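Local coordinates for protein blood group a-and b-cleaving endo-beta-galactosidase (Streptococcus pneumoniae, PDB 2YGL) that cleaves blood group A and B antigens as a family 98 endo-beta-galactosidase, represented here by its tandem CBM51 modules, which probably bind such sugars, at residues D31-T36 / G88-A93; A275-S280 / I308-S313. All blocks are in the same frame, centred on the assembly; numbering follows the deposited sequence.

Contact 1 (D31-T36 / G88-A93); sequences DAPFTT and GIDQSA
Pro-33, at the N-cap position of helix 34-39, faces Asp-90 across a CA-CA distance of 6.7 Å, the nearest approach of a helix start to the type I turn of residues 90-93, which Ala-93 N closes by bonding to Asp-90 O. No direct hydrogen bond joins the two segments; they meet through side-chain packing and one water. The proline ring lays its CB-CG edge against the carboxylate, with CG 3.3 Å from Asp-90 OD2. Proline suits this place because a helix start does not need its missing N-H, and its compact ring packs against the carboxylate and Ser-92 OG. Asp-90 is well placed to receive it: CG stands anti to the backbone N and beside the carbonyl carbon (chi1 -163°), which carries the carboxylate toward the residues that follow. There OD2 takes two donors from opposite faces of the carboxylate plane, Ser-92 N at 3.0 Å, which makes an Asx turn, and Ser-92 OG at 2.6 Å. Both arrive on the anti side and well out of that plane. With OD1 bound to Ser-46 N on the neighbouring strand 45-48, both oxygens of this buried carboxylate are satisfied and its rotation is fixed.

Ser-92 is small enough to serve both neighbours. Its OG lies 3.6 Å from Pro-33 CB, while its CB meets the methyl CG2 of Thr-36 at 4.0 Å. A water donates to Ser-92 OG (2.7 Å) and accepts from Thr-36 N, so it supplies a partner for an N-H of the first helical turn. With the side chain of Asp-90 about 14 Å from the bound calcium ion, an Asx turn packs against a helix N-terminus in the first beta-sandwich module, just after the corner at Gly-88 beyond strand 82-87.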
ATOM      1  N   ASP A  31     -23.310 -13.548   4.357  1.00 19.02           N
ATOM      2  CA  ASP A  31     -23.009 -14.932   3.971  1.00 18.86           C
ATOM      3  C   ASP A  31     -24.254 -15.821   3.853  1.00 18.62           C
ATOM      4  O   ASP A  31     -24.196 -17.037   4.067  1.00 18.60           O
ATOM      5  CB  ASP A  31     -21.965 -15.538   4.920  1.00 18.93           C
ATOM      6  CG  ASP A  31     -20.710 -14.689   5.021  1.00 19.32           C
ATOM      7  OD1 ASP A  31     -20.340 -14.043   4.017  1.00 19.04           O
ATOM      8  OD2 ASP A  31     -20.091 -14.661   6.104  1.00 20.36           O
ATOM      9  N   ALA A  32     -25.373 -15.196   3.492  1.00 18.30           N
ATOM     10  CA  ALA A  32     -26.647 -15.884   3.307  1.00 18.07           C
ATOM     11  C   ALA A  32     -27.582 -15.041   2.441  1.00 17.89           C
ATOM     12  O   ALA A  32     -27.461 -13.811   2.417  1.00 17.84           O
ATOM     13  CB  ALA A  32     -27.300 -16.174   4.663  1.00 18.07           C
ATOM     14  N   PRO A  33     -28.515 -15.696   1.716  1.00 17.75           N
ATOM     15  CA  PRO A  33     -29.596 -14.964   1.049  1.00 17.58           C
ATOM     16  C   PRO A  33     -30.447 -14.243   2.094  1.00 17.48           C
ATOM     17  O   PRO A  33     -30.479 -14.670   3.253  1.00 17.42           O
ATOM     18  CB  PRO A  33     -30.415 -16.073   0.382  1.00 17.66           C
ATOM     19  CG  PRO A  33     -29.476 -17.229   0.258  1.00 17.67           C
ATOM     20  CD  PRO A  33     -28.584 -17.145   1.449  1.00 17.63           C
ATOM     21  N   PHE A  34     -31.123 -13.167   1.696  1.00 17.17           N
ATOM     22  CA  PHE A  34     -31.860 -12.337   2.655  1.00 17.17           C
ATOM     23  C   PHE A  34     -32.952 -13.086   3.416  1.00 17.42           C
ATOM     24  O   PHE A  34     -32.945 -13.102   4.644  1.00 17.58           O
ATOM     25  CB  PHE A  34     -32.448 -11.089   1.986  1.00 16.89           C
ATOM     26  CG  PHE A  34     -33.176 -10.171   2.938  1.00 16.53           C
ATOM     27  CD1 PHE A  34     -34.522 -10.380   3.242  1.00 16.02           C
ATOM     28  CD2 PHE A  34     -32.516  -9.098   3.531  1.00 16.04           C
ATOM     29  CE1 PHE A  34     -35.200  -9.531   4.118  1.00 16.08           C
ATOM     30  CE2 PHE A  34     -33.183  -8.244   4.411  1.00 15.86           C
ATOM     31  CZ  PHE A  34     -34.526  -8.459   4.705  1.00 15.72           C
ATOM     32  N   THR A  35     -33.890 -13.689   2.686  1.00 17.68           N
ATOM     33  CA  THR A  35     -35.071 -14.297   3.303  1.00 18.15           C
ATOM     34  C   THR A  35     -34.763 -15.581   4.081  1.00 18.45           C
ATOM     35  O   THR A  35     -35.188 -15.716   5.230  1.00 18.57           O
ATOM     36  CB  THR A  35     -36.214 -14.504   2.279  1.00 17.95           C
ATOM     37  OG1 THR A  35     -36.632 -13.228   1.788  1.00 18.07           O
ATOM     38  CG2 THR A  35     -37.418 -15.196   2.918  1.00 18.18           C
ATOM     39  N   THR A  36     -34.019 -16.503   3.467  1.00 18.78           N
ATOM     40  CA  THR A  36     -33.617 -17.743   4.143  1.00 19.21           C
ATOM     41  C   THR A  36     -32.698 -17.461   5.329  1.00 19.66           C
ATOM     42  O   THR A  36     -32.817 -18.096   6.378  1.00 19.90           O
ATOM     43  CB  THR A  36     -32.900 -18.736   3.195  1.00 19.20           C
ATOM     44  OG1 THR A  36     -31.715 -18.128   2.667  1.00 18.76           O
ATOM     45  CG2 THR A  36     -33.809 -19.169   2.052  1.00 19.22           C
ATOM     46  N   GLY A  88     -26.684 -11.253  -9.041  1.00 17.31           N
ATOM     47  CA  GLY A  88     -27.846 -11.906  -9.629  1.00 16.89           C
ATOM     48  C   GLY A  88     -28.913 -12.088  -8.572  1.00 16.64           C
ATOM     49  O   GLY A  88     -28.746 -11.656  -7.432  1.00 16.43           O
ATOM     50  N   ILE A  89     -30.018 -12.720  -8.954  1.00 16.46           N
ATOM     51  CA  ILE A  89     -31.070 -13.063  -8.008  1.00 16.37           C
ATOM     52  C   ILE A  89     -30.779 -14.458  -7.468  1.00 16.59           C
ATOM     53  O   ILE A  89     -30.546 -15.389  -8.242  1.00 16.42           O
ATOM     54  CB  ILE A  89     -32.474 -12.999  -8.656  1.00 16.28           C
ATOM     55  CG1 ILE A  89     -32.762 -11.576  -9.150  1.00 16.14           C
ATOM     56  CG2 ILE A  89     -33.549 -13.450  -7.663  1.00 16.27           C
ATOM     57  CD1 ILE A  89     -33.977 -11.451 -10.061  1.00 15.99           C
ATOM     58  N   ASP A  90     -30.778 -14.594  -6.143  1.00 16.66           N
ATOM     59  CA  ASP A  90     -30.461 -15.868  -5.502  1.00 17.00           C
ATOM     60  C   ASP A  90     -31.405 -16.991  -5.932  1.00 17.24           C
ATOM     61  O   ASP A  90     -32.603 -16.770  -6.130  1.00 17.12           O
ATOM     62  CB  ASP A  90     -30.484 -15.733  -3.980  1.00 17.10           C
ATOM     63  CG  ASP A  90     -29.774 -16.878  -3.292  1.00 17.16           C
ATOM     64  OD1 ASP A  90     -28.530 -16.834  -3.186  1.00 17.91           O
ATOM     65  OD2 ASP A  90     -30.458 -17.827  -2.868  1.00 16.86           O
ATOM     66  N   GLN A  91     -30.850 -18.194  -6.072  1.00 17.37           N
ATOM     67  CA  GLN A  91     -31.614 -19.379  -6.468  1.00 17.59           C
ATOM     68  C   GLN A  91     -32.746 -19.730  -5.496  1.00 17.52           C
ATOM     69  O   GLN A  91     -33.685 -20.429  -5.871  1.00 17.37           O
ATOM     70  CB  GLN A  91     -30.679 -20.580  -6.649  1.00 17.60           C
ATOM     71  CG  GLN A  91     -29.815 -20.514  -7.904  1.00 18.29           C
ATOM     72  CD  GLN A  91     -30.608 -20.774  -9.169  1.00 19.15           C
ATOM     73  OE1 GLN A  91     -30.905 -19.854  -9.930  1.00 19.77           O
ATOM     74  NE2 GLN A  91     -30.970 -22.031  -9.391  1.00 19.20           N
ATOM     75  N   SER A  92     -32.655 -19.230  -4.264  1.00 17.67           N
ATOM     76  CA  SER A  92     -33.677 -19.465  -3.236  1.00 17.83           C
ATOM     77  C   SER A  92     -34.904 -18.549  -3.352  1.00 17.99           C
ATOM     78  O   SER A  92     -35.850 -18.674  -2.566  1.00 17.85           O
ATOM     79  CB  SER A  92     -33.064 -19.318  -1.837  1.00 17.92           C
ATOM     80  OG  SER A  92     -32.733 -17.962  -1.569  1.00 18.06           O
ATOM     81  N   ALA A  93     -34.888 -17.632  -4.319  1.00 18.16           N
ATOM     82  CA  ALA A  93     -35.967 -16.648  -4.476  1.00 18.56           C
ATOM     83  C   ALA A  93     -37.319 -17.279  -4.806  1.00 18.78           C
ATOM     84  O   ALA A  93     -37.388 -18.315  -5.470  1.00 18.81           O
ATOM     85  CB  ALA A  93     -35.601 -15.616  -5.540  1.00 18.40           C
TER
HETATM   86  O   HOH W   1     -33.791 -16.194   0.201  1.00 16.83           O

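Contact 2 (A275-S280 / I308-S313)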
ATOM      1  N   ALA A 275      29.016  15.039  14.622  1.00 18.29           N
ATOM      2  CA  ALA A 275      29.966  15.706  13.733  1.00 18.54           C
ATOM      3  C   ALA A 275      30.404  17.069  14.255  1.00 18.69           C
ATOM      4  O   ALA A 275      29.646  17.757  14.945  1.00 18.66           O
ATOM      5  CB  ALA A 275      29.377  15.850  12.338  1.00 18.39           C
ATOM      6  N   ASN A 276      31.637  17.439  13.923  1.00 19.00           N
ATOM      7  CA  ASN A 276      32.131  18.786  14.151  1.00 19.34           C
ATOM      8  C   ASN A 276      31.393  19.757  13.241  1.00 19.61           C
ATOM      9  O   ASN A 276      31.356  19.566  12.023  1.00 19.61           O
ATOM     10  CB  ASN A 276      33.637  18.863  13.886  1.00 19.43           C
ATOM     11  CG  ASN A 276      34.463  18.179  14.962  1.00 19.69           C
ATOM     12  OD1 ASN A 276      35.434  17.486  14.662  1.00 21.28           O
ATOM     13  ND2 ASN A 276      34.086  18.374  16.220  1.00 18.70           N
ATOM     14  N   HIS A 277      30.792  20.782  13.838  1.00 19.62           N
ATOM     15  CA  HIS A 277      30.044  21.776  13.082  1.00 19.82           C
ATOM     16  C   HIS A 277      30.289  23.185  13.606  1.00 19.89           C
ATOM     17  O   HIS A 277      30.364  23.406  14.820  1.00 19.78           O
ATOM     18  CB  HIS A 277      28.543  21.457  13.098  1.00 19.95           C
ATOM     19  CG  HIS A 277      27.901  21.616  14.443  1.00 20.18           C
ATOM     20  ND1 HIS A 277      27.981  20.652  15.425  1.00 20.52           N
ATOM     21  CD2 HIS A 277      27.176  22.632  14.969  1.00 20.13           C
ATOM     22  CE1 HIS A 277      27.331  21.067  16.498  1.00 20.34           C
ATOM     23  NE2 HIS A 277      26.831  22.264  16.247  1.00 20.26           N
ATOM     24  N   LEU A 278      30.421  24.122  12.672  1.00 19.97           N
ATOM     25  CA  LEU A 278      30.480  25.550  12.975  1.00 20.11           C
ATOM     26  C   LEU A 278      29.543  26.290  12.028  1.00 20.15           C
ATOM     27  O   LEU A 278      29.418  25.917  10.856  1.00 20.07           O
ATOM     28  CB  LEU A 278      31.908  26.086  12.804  1.00 20.18           C
ATOM     29  CG  LEU A 278      33.051  25.563  13.681  1.00 20.33           C
ATOM     30  CD1 LEU A 278      34.354  26.225  13.271  1.00 20.23           C
ATOM     31  CD2 LEU A 278      32.783  25.794  15.163  1.00 19.92           C
ATOM     32  N   ASN A 279      28.888  27.332  12.531  1.00 20.18           N
ATOM     33  CA  ASN A 279      27.953  28.110  11.722  1.00 20.43           C
ATOM     34  C   ASN A 279      28.631  28.729  10.500  1.00 20.39           C
ATOM     35  O   ASN A 279      29.660  29.397  10.619  1.00 20.07           O
ATOM     36  CB  ASN A 279      27.253  29.176  12.568  1.00 20.52           C
ATOM     37  CG  ASN A 279      26.224  28.586  13.526  1.00 21.22           C
ATOM     38  OD1 ASN A 279      25.852  27.417  13.420  1.00 21.84           O
ATOM     39  ND2 ASN A 279      25.756  29.401  14.464  1.00 21.84           N
ATOM     40  N   SER A 280      28.050  28.477   9.328  1.00 20.44           N
ATOM     41  CA  SER A 280      28.648  28.874   8.053  1.00 20.52           C
ATOM     42  C   SER A 280      27.574  29.065   6.985  1.00 20.74           C
ATOM     43  O   SER A 280      26.530  28.406   7.015  1.00 20.64           O
ATOM     44  CB  SER A 280      29.663  27.814   7.603  1.00 20.58           C
ATOM     45  OG  SER A 280      30.256  28.126   6.352  1.00 20.32           O
ATOM     46  N   ILE A 308      23.049  20.654   1.923  1.00 21.96           N
ATOM     47  CA  ILE A 308      22.494  20.577   3.275  1.00 21.84           C
ATOM     48  C   ILE A 308      23.521  21.004   4.326  1.00 21.93           C
ATOM     49  O   ILE A 308      24.725  21.045   4.055  1.00 21.65           O
ATOM     50  CB  ILE A 308      21.961  19.150   3.619  1.00 21.87           C
ATOM     51  CG1 ILE A 308      23.101  18.121   3.631  1.00 21.70           C
ATOM     52  CG2 ILE A 308      20.827  18.741   2.660  1.00 22.00           C
ATOM     53  CD1 ILE A 308      22.763  16.808   4.317  1.00 21.85           C
ATOM     54  N   LYS A 309      23.034  21.314   5.525  1.00 21.98           N
ATOM     55  CA  LYS A 309      23.902  21.669   6.646  1.00 22.19           C
ATOM     56  C   LYS A 309      23.661  20.753   7.845  1.00 22.15           C
ATOM     57  O   LYS A 309      22.760  19.908   7.823  1.00 22.01           O
ATOM     58  CB  LYS A 309      23.712  23.141   7.038  1.00 22.18           C
ATOM     59  CG  LYS A 309      24.259  24.134   6.012  1.00 22.64           C
ATOM     60  CD  LYS A 309      24.003  25.577   6.435  1.00 22.99           C
ATOM     61  CE  LYS A 309      24.298  26.534   5.293  1.00 23.62           C
ATOM     62  NZ  LYS A 309      23.957  27.946   5.635  1.00 24.21           N
ATOM     63  N   TYR A 310      24.479  20.919   8.881  1.00 22.22           N
ATOM     64  CA  TYR A 310      24.355  20.159  10.125  1.00 22.38           C
ATOM     65  C   TYR A 310      22.944  20.239  10.709  1.00 22.65           C
ATOM     66  O   TYR A 310      22.421  19.245  11.211  1.00 22.68           O
ATOM     67  CB  TYR A 310      25.388  20.651  11.143  1.00 22.16           C
ATOM     68  CG  TYR A 310      25.316  19.981  12.498  1.00 21.81           C
ATOM     69  CD1 TYR A 310      25.942  18.757  12.724  1.00 21.20           C
ATOM     70  CD2 TYR A 310      24.630  20.580  13.558  1.00 21.25           C
ATOM     71  CE1 TYR A 310      25.883  18.141  13.970  1.00 21.23           C
ATOM     72  CE2 TYR A 310      24.563  19.971  14.806  1.00 21.18           C
ATOM     73  CZ  TYR A 310      25.192  18.753  15.005  1.00 21.08           C
ATOM     74  OH  TYR A 310      25.135  18.147  16.238  1.00 20.64           O
ATOM     75  N   ASP A 311      22.336  21.421  10.625  1.00 23.09           N
ATOM     76  CA  ASP A 311      21.005  21.661  11.180  1.00 23.64           C
ATOM     77  C   ASP A 311      19.865  21.192  10.270  1.00 23.36           C
ATOM     78  O   ASP A 311      18.703  21.191  10.681  1.00 23.44           O
ATOM     79  CB  ASP A 311      20.837  23.146  11.535  1.00 24.16           C
ATOM     80  CG  ASP A 311      20.645  24.025  10.309  1.00 25.66           C
ATOM     81  OD1 ASP A 311      19.505  24.099   9.800  1.00 27.90           O
ATOM     82  OD2 ASP A 311      21.626  24.655   9.863  1.00 28.19           O
ATOM     83  N   THR A 312      20.194  20.805   9.038  1.00 23.15           N
ATOM     84  CA  THR A 312      19.190  20.319   8.089  1.00 22.97           C
ATOM     85  C   THR A 312      18.618  18.980   8.556  1.00 22.99           C
ATOM     86  O   THR A 312      19.370  18.044   8.853  1.00 22.62           O
ATOM     87  CB  THR A 312      19.766  20.178   6.657  1.00 22.90           C
ATOM     88  OG1 THR A 312      20.377  21.409   6.257  1.00 22.68           O
ATOM     89  CG2 THR A 312      18.671  19.814   5.654  1.00 22.79           C
ATOM     90  N   SER A 313      17.288  18.907   8.638  1.00 22.96           N
ATOM     91  CA  SER A 313      16.594  17.655   8.943  1.00 23.15           C
ATOM     92  C   SER A 313      16.951  16.594   7.911  1.00 22.85           C
ATOM     93  O   SER A 313      16.977  16.872   6.710  1.00 22.61           O
ATOM     94  CB  SER A 313      15.076  17.859   8.977  1.00 23.22           C
ATOM     95  OG  SER A 313      14.655  18.397  10.221  1.00 24.18           O
TER
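His-277 and Tyr-310 stack face to face, joining two surface loops of the second beta-sandwich module: one links strands 262-271 and 285-292, the other precedes strand 315-320 and forms a type I turn from Lys-309 to Thr-312.

The aromatic contact dominates. The ring centroids are 3.6 Å apart and the planes only 5° from parallel, with His-277 ND1 above the middle of the tyrosine ring and Tyr-310 CE2 above the middle of the imidazole. His-277 CB adds a CH-pi contact over the same tyrosine ring. The two side chains reach one another because the histidine ring is folded back between its backbone N and carbonyl carbon (chi1 68°), while Tyr-310 extends from the turn with CG opposite its own N. Two flat rings can cover one another face to face at the surface while their polar rims stay available for hydrogen bonds. Apolar packing adds a little: Ala-275 CB approaches Tyr-310 CE1 at 4.5 Å, a small methyl group lying beside the ring.

Hydrogen bonds hold the rings' rims and the turn. Tyr-310 OH bonds to Arg-273 O, two residues before Ala-275 in the same loop, and the imidazole makes a weak but straight in-plane bond from ND1 to Ala-275 O. Within the turn, Thr-312 OG1 accepts from Lys-309 N at 2.8 Å, a task suited to a short hydroxyl side chain.

Lysine has the length to bridge the loops farther along. Its extended chain brings NZ to 3.0 Å from Ser-280 O, in the carbonyl plane on a lone pair, with a C=O...N angle of 144°.

Overall arrangement
Contact 1 and contact 2 lie in different modules of the tandem pair, on opposite sides of the chain's centre, with their nearest atoms about 48 Å apart. They share no element, but each uses the loop following a comparable strand of its module, 82-87 in one and 262-271 in the other. Contact 1 is partly buried and joins a helix start to a turn; contact 2 is a surface contact between two loops lacking regular structure. The chemistry follows the setting. In 31-36 / 88-93 a buried carboxylate has its needs met, and the segments meet by proline and methyl packing and through one water. In 275-280 / 308-313 ring stacking and a direct lysine-to-carbonyl bond do the joining.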